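Side-chain contacts in protein DsvD (Desulfovibrio vulgaris, PDB 1UCR), which may play an essential role in dissimilatory sulfite reduction and has a winged-helix motif that possibly interacts with DNA: residues Q6-F11 with E50-W55; D10-K15 with S20-N25; D26-F31 with R37-I42. All blocks are in the same frame, centred on the assembly; numbering follows the deposited sequence. Where two conformers were deposited one is given.

Interaction 1: Q6-F11 with E50-W55; sequences QKVVDF and EVLEYW
Val9 CG2 meets Val51 CG1 at 3.7 Å, and from the preceding residue Val8 CG1 comes within 4.2 Å of Leu52 CD1; no hydrogen bond joins residues 6-11 to residues 50-55. The two valines cross at about a right angle, methyl against methyl. In Val51 the touching branch, CG1, stands anti to the backbone N (chi1 176°), whereas Val9 offers the branch beside its own N. All four residues are buried, which suits compact branched side chains without polar atoms.

Leu43, on helix 36-48, touches both Val8 and Leu52, and Leu65 on strand 60-65 also packs on Leu52. Glu50, with phi 69°, is the first residue after helix 36-48 to leave helical angles, closing a Schellman motif from which the chain runs on to the strand. On the helix, Gln6 NE2 donates to Asp10 OD1 at 2.9 Å, reaching it from above the carboxylate plane, and Gln6 NE2 also bonds to Glu50 OE1 of the second subunit.

With methyl groups alone at the interface, the attachment is nonpolar and without directional bonds; the polar links lie at its border, where this apolar seam of the winged-helix core meets the dimer partner.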
# COMPACT_ATOMS: atom_id res chain seq x y z
N GLN B 6 7.69 8.52 5.21
CA GLN B 6 7.36 7.57 6.22
C GLN B 6 6.28 8.10 7.16
O GLN B 6 5.39 7.35 7.60
CB GLN B 6 8.62 7.17 7.04
CG GLN B 6 8.30 6.03 8.03
CD GLN B 6 8.02 4.79 7.19
OE1 GLN B 6 8.87 4.32 6.44
NE2 GLN B 6 6.83 4.21 7.28
N LYS B 7 6.30 9.40 7.45
CA LYS B 7 5.26 9.99 8.31
C LYS B 7 3.89 9.94 7.66
O LYS B 7 2.87 9.72 8.33
CB LYS B 7 5.65 11.44 8.65
CG LYS B 7 6.83 11.51 9.67
CD LYS B 7 7.16 12.96 10.06
CE LYS B 7 8.31 12.95 11.06
NZ LYS B 7 8.69 14.29 11.53
N VAL B 8 3.82 10.15 6.33
CA VAL B 8 2.53 9.95 5.62
C VAL B 8 2.05 8.52 5.78
O VAL B 8 0.88 8.27 6.11
CB VAL B 8 2.72 10.32 4.15
CG1 VAL B 8 1.53 9.93 3.29
CG2 VAL B 8 3.01 11.82 4.02
N VAL B 9 2.95 7.56 5.44
CA VAL B 9 2.55 6.16 5.52
C VAL B 9 2.09 5.80 6.94
O VAL B 9 1.07 5.12 7.15
CB VAL B 9 3.68 5.25 5.07
CG1 VAL B 9 3.41 3.78 5.29
CG2 VAL B 9 3.94 5.50 3.58
N ASP B 10 2.88 6.26 7.95
CA ASP B 10 2.52 5.89 9.33
C ASP B 10 1.17 6.47 9.74
O ASP B 10 0.39 5.81 10.44
CB ASP B 10 3.55 6.41 10.33
CG ASP B 10 4.92 5.69 10.24
OD1 ASP B 10 5.01 4.67 9.53
OD2 ASP B 10 5.86 6.19 10.86
N PHE B 11 0.84 7.69 9.32
CA PHE B 11 -0.46 8.22 9.64
C PHE B 11 -1.57 7.36 9.05
O PHE B 11 -2.55 7.00 9.69
CB PHE B 11 -0.53 9.70 9.11
CG PHE B 11 -2.00 10.17 9.23
CD1 PHE B 11 -2.51 10.51 10.49
CD2 PHE B 11 -2.82 10.26 8.14
CE1 PHE B 11 -3.84 10.94 10.60
CE2 PHE B 11 -4.16 10.68 8.22
CZ PHE B 11 -4.64 10.98 9.50
N GLU B 50 3.43 3.64 -6.08
CA GLU B 50 2.30 2.78 -5.80
C GLU B 50 2.22 2.43 -4.33
O GLU B 50 1.55 1.46 -3.95
CB GLU B 50 2.27 1.52 -6.67
CG GLU B 50 2.18 1.91 -8.15
CD GLU B 50 2.05 0.76 -9.05
OE1 GLU B 50 2.85 0.63 -10.02
OE2 GLU B 50 1.14 -0.07 -8.83
N VAL B 51 2.83 3.24 -3.47
CA VAL B 51 2.56 3.17 -2.03
C VAL B 51 1.19 3.76 -1.74
O VAL B 51 0.47 3.29 -0.89
CB VAL B 51 3.66 3.91 -1.25
CG1 VAL B 51 3.36 3.94 0.24
CG2 VAL B 51 4.99 3.24 -1.51
N LEU B 52 0.86 4.84 -2.47
CA LEU B 52 -0.45 5.46 -2.36
C LEU B 52 -1.23 5.30 -3.64
O LEU B 52 -0.66 5.05 -4.72
CB LEU B 52 -0.36 6.99 -2.10
CG LEU B 52 0.38 7.37 -0.82
CD1 LEU B 52 0.44 8.89 -0.68
CD2 LEU B 52 -0.23 6.75 0.41
N GLU B 53 -2.54 5.46 -3.53
CA GLU B 53 -3.46 5.63 -4.66
C GLU B 53 -4.09 7.02 -4.56
O GLU B 53 -4.22 7.59 -3.47
CB GLU B 53 -4.44 4.50 -4.69
CG GLU B 53 -5.28 4.34 -3.47
CD GLU B 53 -6.02 3.04 -3.39
OE1 GLU B 53 -6.99 3.02 -2.57
OE2 GLU B 53 -5.68 2.03 -4.04
N TYR B 54 -4.45 7.52 -5.74
CA TYR B 54 -4.89 8.90 -5.92
C TYR B 54 -6.31 9.00 -6.41
O TYR B 54 -6.75 8.16 -7.23
CB TYR B 54 -4.03 9.50 -6.99
CG TYR B 54 -4.26 10.88 -7.49
CD1 TYR B 54 -4.96 11.11 -8.67
CD2 TYR B 54 -3.75 11.98 -6.79
CE1 TYR B 54 -5.17 12.41 -9.16
CE2 TYR B 54 -3.93 13.26 -7.31
CZ TYR B 54 -4.62 13.47 -8.45
OH TYR B 54 -4.79 14.75 -8.96
N TRP B 55 -7.01 10.01 -5.99
CA TRP B 55 -8.39 10.23 -6.38
C TRP B 55 -8.57 11.70 -6.67
O TRP B 55 -8.02 12.57 -5.96
CB TRP B 55 -9.36 9.93 -5.22
CG TRP B 55 -9.05 8.62 -4.53
CD1 TRP B 55 -8.12 8.23 -3.58
CD2 TRP B 55 -9.76 7.45 -4.78
NE1 TRP B 55 -8.22 6.94 -3.24
CE2 TRP B 55 -9.27 6.38 -3.99
CE3 TRP B 55 -10.83 7.18 -5.63
CZ2 TRP B 55 -9.71 5.07 -3.96
CZ3 TRP B 55 -11.29 5.86 -5.62
CH2 TRP B 55 -10.77 4.83 -4.82

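Interaction 2: D10-K15 with S20-N25; sequences DFLNSK and SKFYFN
The end of helix 3-12 faces the short edge strand 22-23 with the CA atoms of Leu12 and Ser20, the nearest pair, 8.1 Å apart, so side chains rather than backbone bonds span the gap. Phe11 and Phe22 come from opposite directions and form a T-shaped (edge-to-face) pair: the edge of Phe11 is turned to the face of Phe22, with centroids 5.0 Å apart and planes at 65°. Phe11 CE2 sits over the centre of the Phe22 ring, 3.6 Å above its plane, so all six ring carbons lie at similar distances from it; Phe22 CZ is the nearest, at 3.7 Å. The Phe11 ring gets there because its CG is anti to the backbone N (chi1 170°), which carries it off the helix toward the strand.

The Leu12 and Phe22 side chains run antiparallel alongside each other. The CD2 methyl of Leu12 approaches Phe22 CD1 closely, at 3.4 Å, and meets the ring obliquely. A branched leucine suits this place, since CD2 serves Phe22 while CD1 is left for Leu52 of strand 52-57. Phe27 on helix 24-30 touches both Leu12 and Phe22, and backbone hydrogen bonds between Phe22 and Tyr63 tie the edge strand to strand 60-65.

Where the helix ends, Ser14 OG donates to Phe11 O at 2.7 Å, from above the carbonyl plane. Asn13, the first residue to leave helical angles, centres an inverse gamma turn.

The contact thus joins the first helix of the winged-helix fold to its sheet through aromatic and aliphatic carbon. The slightly positive hydrogen on Phe11 CE2 is directed roughly toward the pi face of Phe22, which probably gives this otherwise apolar pairing a modest orientational preference.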
# COMPACT_ATOMS: atom_id res chain seq x y z
N ASP B 10 2.88 6.26 7.95
CA ASP B 10 2.52 5.89 9.33
C ASP B 10 1.17 6.47 9.74
O ASP B 10 0.39 5.81 10.44
CB ASP B 10 3.55 6.41 10.33
CG ASP B 10 4.92 5.69 10.24
OD1 ASP B 10 5.01 4.67 9.53
OD2 ASP B 10 5.86 6.19 10.86
N PHE B 11 0.84 7.69 9.32
CA PHE B 11 -0.46 8.22 9.64
C PHE B 11 -1.57 7.36 9.05
O PHE B 11 -2.55 7.00 9.69
CB PHE B 11 -0.53 9.70 9.11
CG PHE B 11 -2.00 10.17 9.23
CD1 PHE B 11 -2.51 10.51 10.49
CD2 PHE B 11 -2.82 10.26 8.14
CE1 PHE B 11 -3.84 10.94 10.60
CE2 PHE B 11 -4.16 10.68 8.22
CZ PHE B 11 -4.64 10.98 9.50
N LEU B 12 -1.43 7.00 7.75
CA LEU B 12 -2.44 6.26 7.03
C LEU B 12 -2.57 4.83 7.54
O LEU B 12 -3.69 4.31 7.56
CB LEU B 12 -2.13 6.27 5.54
CG LEU B 12 -2.24 7.64 4.88
CD1 LEU B 12 -1.77 7.51 3.41
CD2 LEU B 12 -3.68 8.16 4.92
N ASN B 13 -1.47 4.24 7.97
CA ASN B 13 -1.44 2.85 8.40
C ASN B 13 -1.81 2.78 9.87
O ASN B 13 -1.05 2.38 10.71
CB ASN B 13 -0.06 2.28 8.11
CG ASN B 13 0.01 0.78 8.32
OD1 ASN B 13 -0.96 0.07 8.12
ND2 ASN B 13 1.20 0.32 8.70
N SER B 14 -3.01 3.15 10.19
CA SER B 14 -3.49 3.25 11.56
C SER B 14 -4.83 2.55 11.64
O SER B 14 -5.58 2.64 10.67
CB SER B 14 -3.75 4.73 11.91
OG SER B 14 -2.56 5.48 11.91
N LYS B 15 -5.10 1.90 12.77
CA LYS B 15 -6.37 1.21 12.90
C LYS B 15 -7.53 2.15 13.23
O LYS B 15 -8.58 2.15 12.58
CB LYS B 15 -6.27 0.18 14.04
CG LYS B 15 -7.59 -0.52 14.29
CD LYS B 15 -7.43 -1.66 15.29
CE LYS B 15 -8.75 -2.00 15.91
NZ LYS B 15 -9.16 -1.08 17.01
N SER B 20 -10.17 5.24 4.39
CA SER B 20 -9.42 4.70 3.26
C SER B 20 -8.68 5.79 2.50
O SER B 20 -7.72 5.43 1.80
CB SER B 20 -10.36 3.95 2.28
OG SER B 20 -11.33 4.87 1.72
N LYS B 21 -9.15 7.04 2.62
CA LYS B 21 -8.50 8.16 1.87
C LYS B 21 -8.73 9.45 2.61
O LYS B 21 -9.69 9.62 3.35
CB LYS B 21 -8.96 8.21 0.42
CG LYS B 21 -10.46 8.37 0.28
CD LYS B 21 -10.92 8.32 -1.22
CE LYS B 21 -12.41 8.53 -1.30
NZ LYS B 21 -12.95 8.43 -2.68
N PHE B 22 -7.82 10.41 2.39
CA PHE B 22 -7.80 11.70 3.03
C PHE B 22 -7.55 12.78 1.97
O PHE B 22 -6.91 12.52 0.96
CB PHE B 22 -6.72 11.75 4.11
CG PHE B 22 -7.07 10.97 5.34
CD1 PHE B 22 -6.76 9.61 5.41
CD2 PHE B 22 -7.68 11.58 6.44
CE1 PHE B 22 -7.05 8.86 6.55
CE2 PHE B 22 -7.97 10.82 7.58
CZ PHE B 22 -7.61 9.50 7.63
N TYR B 23 -8.07 13.98 2.20
CA TYR B 23 -7.82 15.10 1.30
C TYR B 23 -6.38 15.52 1.28
O TYR B 23 -5.67 15.40 2.26
CB TYR B 23 -8.65 16.34 1.78
CG TYR B 23 -10.13 16.08 1.62
CD1 TYR B 23 -10.95 15.96 2.75
CD2 TYR B 23 -10.73 15.98 0.38
CE1 TYR B 23 -12.32 15.75 2.60
CE2 TYR B 23 -12.05 15.74 0.21
CZ TYR B 23 -12.85 15.63 1.35
OH TYR B 23 -14.20 15.36 1.15
N PHE B 24 -5.97 16.13 0.16
CA PHE B 24 -4.67 16.79 0.14
C PHE B 24 -4.45 17.65 1.37
O PHE B 24 -3.43 17.59 2.04
CB PHE B 24 -4.60 17.64 -1.14
CG PHE B 24 -3.31 18.45 -1.17
CD1 PHE B 24 -2.06 17.83 -1.25
CD2 PHE B 24 -3.32 19.82 -1.06
CE1 PHE B 24 -0.88 18.56 -1.23
CE2 PHE B 24 -2.14 20.60 -1.09
CZ PHE B 24 -0.91 19.96 -1.16
N ASN B 25 -5.45 18.45 1.76
CA ASN B 25 -5.30 19.37 2.86
C ASN B 25 -5.31 18.68 4.21
O ASN B 25 -4.85 19.25 5.18
CB ASN B 25 -6.39 20.45 2.83
CG ASN B 25 -6.20 21.50 1.78
OD1 ASN B 25 -5.20 21.55 1.09
ND2 ASN B 25 -7.19 22.35 1.67

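Interaction 3: D26-F31 with R37-I42. With SO4 (sulfate ion), chain E.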
# COMPACT_ATOMS: atom_id res chain seq x y z
N ASP B 26 -5.77 17.40 4.29
CA ASP B 26 -5.54 16.66 5.52
C ASP B 26 -4.03 16.46 5.77
O ASP B 26 -3.58 16.51 6.89
CB ASP B 26 -6.22 15.29 5.49
CG ASP B 26 -7.74 15.34 5.72
OD1 ASP B 26 -8.15 16.01 6.70
OD2 ASP B 26 -8.44 14.67 4.96
N PHE B 27 -3.27 16.26 4.67
CA PHE B 27 -1.82 16.04 4.83
C PHE B 27 -1.12 17.34 5.14
O PHE B 27 -0.21 17.39 5.98
CB PHE B 27 -1.25 15.39 3.56
CG PHE B 27 -1.85 14.02 3.35
CD1 PHE B 27 -2.88 13.86 2.43
CD2 PHE B 27 -1.41 12.90 4.08
CE1 PHE B 27 -3.50 12.64 2.26
CE2 PHE B 27 -1.99 11.67 3.86
CZ PHE B 27 -3.03 11.55 2.95
N THR B 28 -1.52 18.45 4.47
CA THR B 28 -0.91 19.73 4.86
C THR B 28 -1.28 20.09 6.29
O THR B 28 -0.46 20.70 7.01
CB THR B 28 -1.24 20.84 3.85
OG1 THR B 28 -2.65 21.03 3.78
CG2 THR B 28 -0.70 20.52 2.46
N ASP B 29 -2.48 19.72 6.76
CA ASP B 29 -2.84 19.93 8.18
C ASP B 29 -1.91 19.20 9.13
O ASP B 29 -1.58 19.66 10.20
CB ASP B 29 -4.26 19.43 8.41
CG ASP B 29 -5.39 20.33 7.98
OD1 ASP B 29 -5.13 21.52 7.66
OD2 ASP B 29 -6.53 19.85 8.04
N LEU B 30 -1.52 17.97 8.74
CA LEU B 30 -0.65 17.15 9.56
C LEU B 30 0.77 17.61 9.54
O LEU B 30 1.48 17.37 10.53
CB LEU B 30 -0.67 15.69 9.09
CG LEU B 30 -1.99 14.96 9.35
CD1 LEU B 30 -1.97 13.64 8.59
CD2 LEU B 30 -2.20 14.70 10.85
N PHE B 31 1.22 18.28 8.47
CA PHE B 31 2.63 18.69 8.31
C PHE B 31 2.69 20.17 8.02
O PHE B 31 3.06 20.65 6.96
CB PHE B 31 3.29 17.78 7.26
CG PHE B 31 3.03 16.29 7.54
CD1 PHE B 31 2.30 15.54 6.65
CD2 PHE B 31 3.55 15.71 8.70
CE1 PHE B 31 2.04 14.20 6.89
CE2 PHE B 31 3.28 14.37 8.93
CZ PHE B 31 2.54 13.60 8.04
N ARG B 37 3.59 22.96 -1.51
CA ARG B 37 4.09 22.39 -2.77
C ARG B 37 4.89 21.13 -2.52
O ARG B 37 4.86 20.16 -3.30
CB ARG B 37 5.00 23.42 -3.53
CG ARG B 37 4.28 24.57 -4.17
CD ARG B 37 5.25 25.66 -4.64
NE ARG B 37 5.55 26.42 -3.42
CZ ARG B 37 6.64 27.14 -3.22
NH1 ARG B 37 7.50 27.14 -4.22
NH2 ARG B 37 6.73 27.75 -2.06
N GLU B 38 5.67 21.14 -1.41
CA GLU B 38 6.48 19.95 -1.10
C GLU B 38 5.57 18.81 -0.65
O GLU B 38 5.84 17.64 -0.99
CB GLU B 38 7.52 20.32 -0.04
CG GLU B 38 8.42 19.15 0.31
CD GLU B 38 9.30 18.63 -0.80
OE1 GLU B 38 9.99 17.59 -0.53
OE2 GLU B 38 9.38 19.18 -1.93
N VAL B 39 4.49 19.07 0.09
CA VAL B 39 3.55 18.00 0.44
C VAL B 39 2.99 17.39 -0.83
O VAL B 39 2.89 16.18 -0.99
CB VAL B 39 2.45 18.52 1.39
CG1 VAL B 39 1.47 17.38 1.71
CG2 VAL B 39 3.05 19.09 2.67
N LYS B 40 2.61 18.24 -1.80
CA LYS B 40 2.11 17.71 -3.07
C LYS B 40 3.17 16.86 -3.74
O LYS B 40 2.86 15.78 -4.24
CB LYS B 40 1.66 18.86 -3.99
CG LYS B 40 1.16 18.36 -5.35
CD LYS B 40 -0.12 17.51 -5.39
CE LYS B 40 -1.36 18.33 -4.96
NZ LYS B 40 -2.61 17.45 -5.19
N LYS B 41 4.43 17.29 -3.75
CA LYS B 41 5.48 16.49 -4.39
C LYS B 41 5.68 15.16 -3.70
O LYS B 41 5.84 14.13 -4.37
CB LYS B 41 6.79 17.30 -4.42
CG LYS B 41 6.82 18.46 -5.43
CD LYS B 41 6.92 18.00 -6.87
CE LYS B 41 7.00 19.13 -7.89
NZ LYS B 41 8.09 20.14 -7.70
N ILE B 42 5.71 15.15 -2.36
CA ILE B 42 5.95 13.83 -1.76
C ILE B 42 4.79 12.89 -1.90
O ILE B 42 5.02 11.69 -2.11
CB ILE B 42 6.44 13.91 -0.33
CG1 ILE B 42 5.39 14.33 0.62
CG2 ILE B 42 7.73 14.72 -0.17
CD1 ILE B 42 5.82 14.21 2.08
S SO4 E . 3.70 26.99 -0.15
O1 SO4 E . 3.86 25.89 -1.10
O2 SO4 E . 3.50 26.48 1.24
O3 SO4 E . 2.61 27.92 -0.54
O4 SO4 E . 4.94 27.82 -0.10
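The guanidinium of Arg37 holds a sulfate at its edge, with the sulfur in its plane, while the ring of Phe31 has Leu30 CB over the centre of one face, 3.7 Å above it. Both belong to the helix-turn-helix part of the winged-helix fold, in which helix 24-30 packs against helix 36-48, by analogy with other winged-helix proteins probably the recognition helix.

Val39 carries most of the contact between the two segments. Its CG1 lies 3.8 Å from Phe27 CB, and its CB is 3.9 Å from Thr28 CG2, the threonine and valine crossing obliquely. With Thr28 at chi1 60°, the hydroxyl OG1 lies between backbone N and carbonyl carbon, bonded to Asn25 O, and the methyl is left to face Val39. Threonine suits the border of the interface because it satisfies its hydroxyl on its own helix while adding a methyl to the seam. The ring of Phe27 leads away from Val39 into the core, where it touches Leu43.

Near the start of helix 36-48, Arg37 bends at chi3 (-81°), so that backbone and side chain grip one anion. The sulfate probably came from the crystallisation liquor, but a site built from a helix N-terminus and an arginine is consistent with binding a phosphate, perhaps of DNA. Gln36 N also bonds to it. Sulfate O1 takes two nearly straight bonds, from Arg37 N at 3.0 Å and Arg37 NE at 2.9 Å, and Arg37 NH2 donates to sulfate O4 at 2.7 Å.

In the fold
All three contacts belong to one small winged-helix fold. Interactions 1 and 2 start from helix 3-12, reach the same antiparallel sheet and have centres about 7 Å apart; Leu12 CD1 and Leu52 CD2, 3.5 Å apart, connect them. Interaction 3 lies farther out, about 11 Å and 12 Å from the centres of the other two. Along the chain, interactions 1 and 2 share Asp10 and Phe11, interaction 2 closes before interaction 3 opens, and interaction 3 falls between the two segments of interaction 1. Phe11 and Leu30 pack together, linking helix 3-12 to helix 24-30. The apolar core is thus continuous from sheet to helices, with interactions 1 and 2 reaching the second subunit and interaction 3 containing Arg37 of the sulfate site.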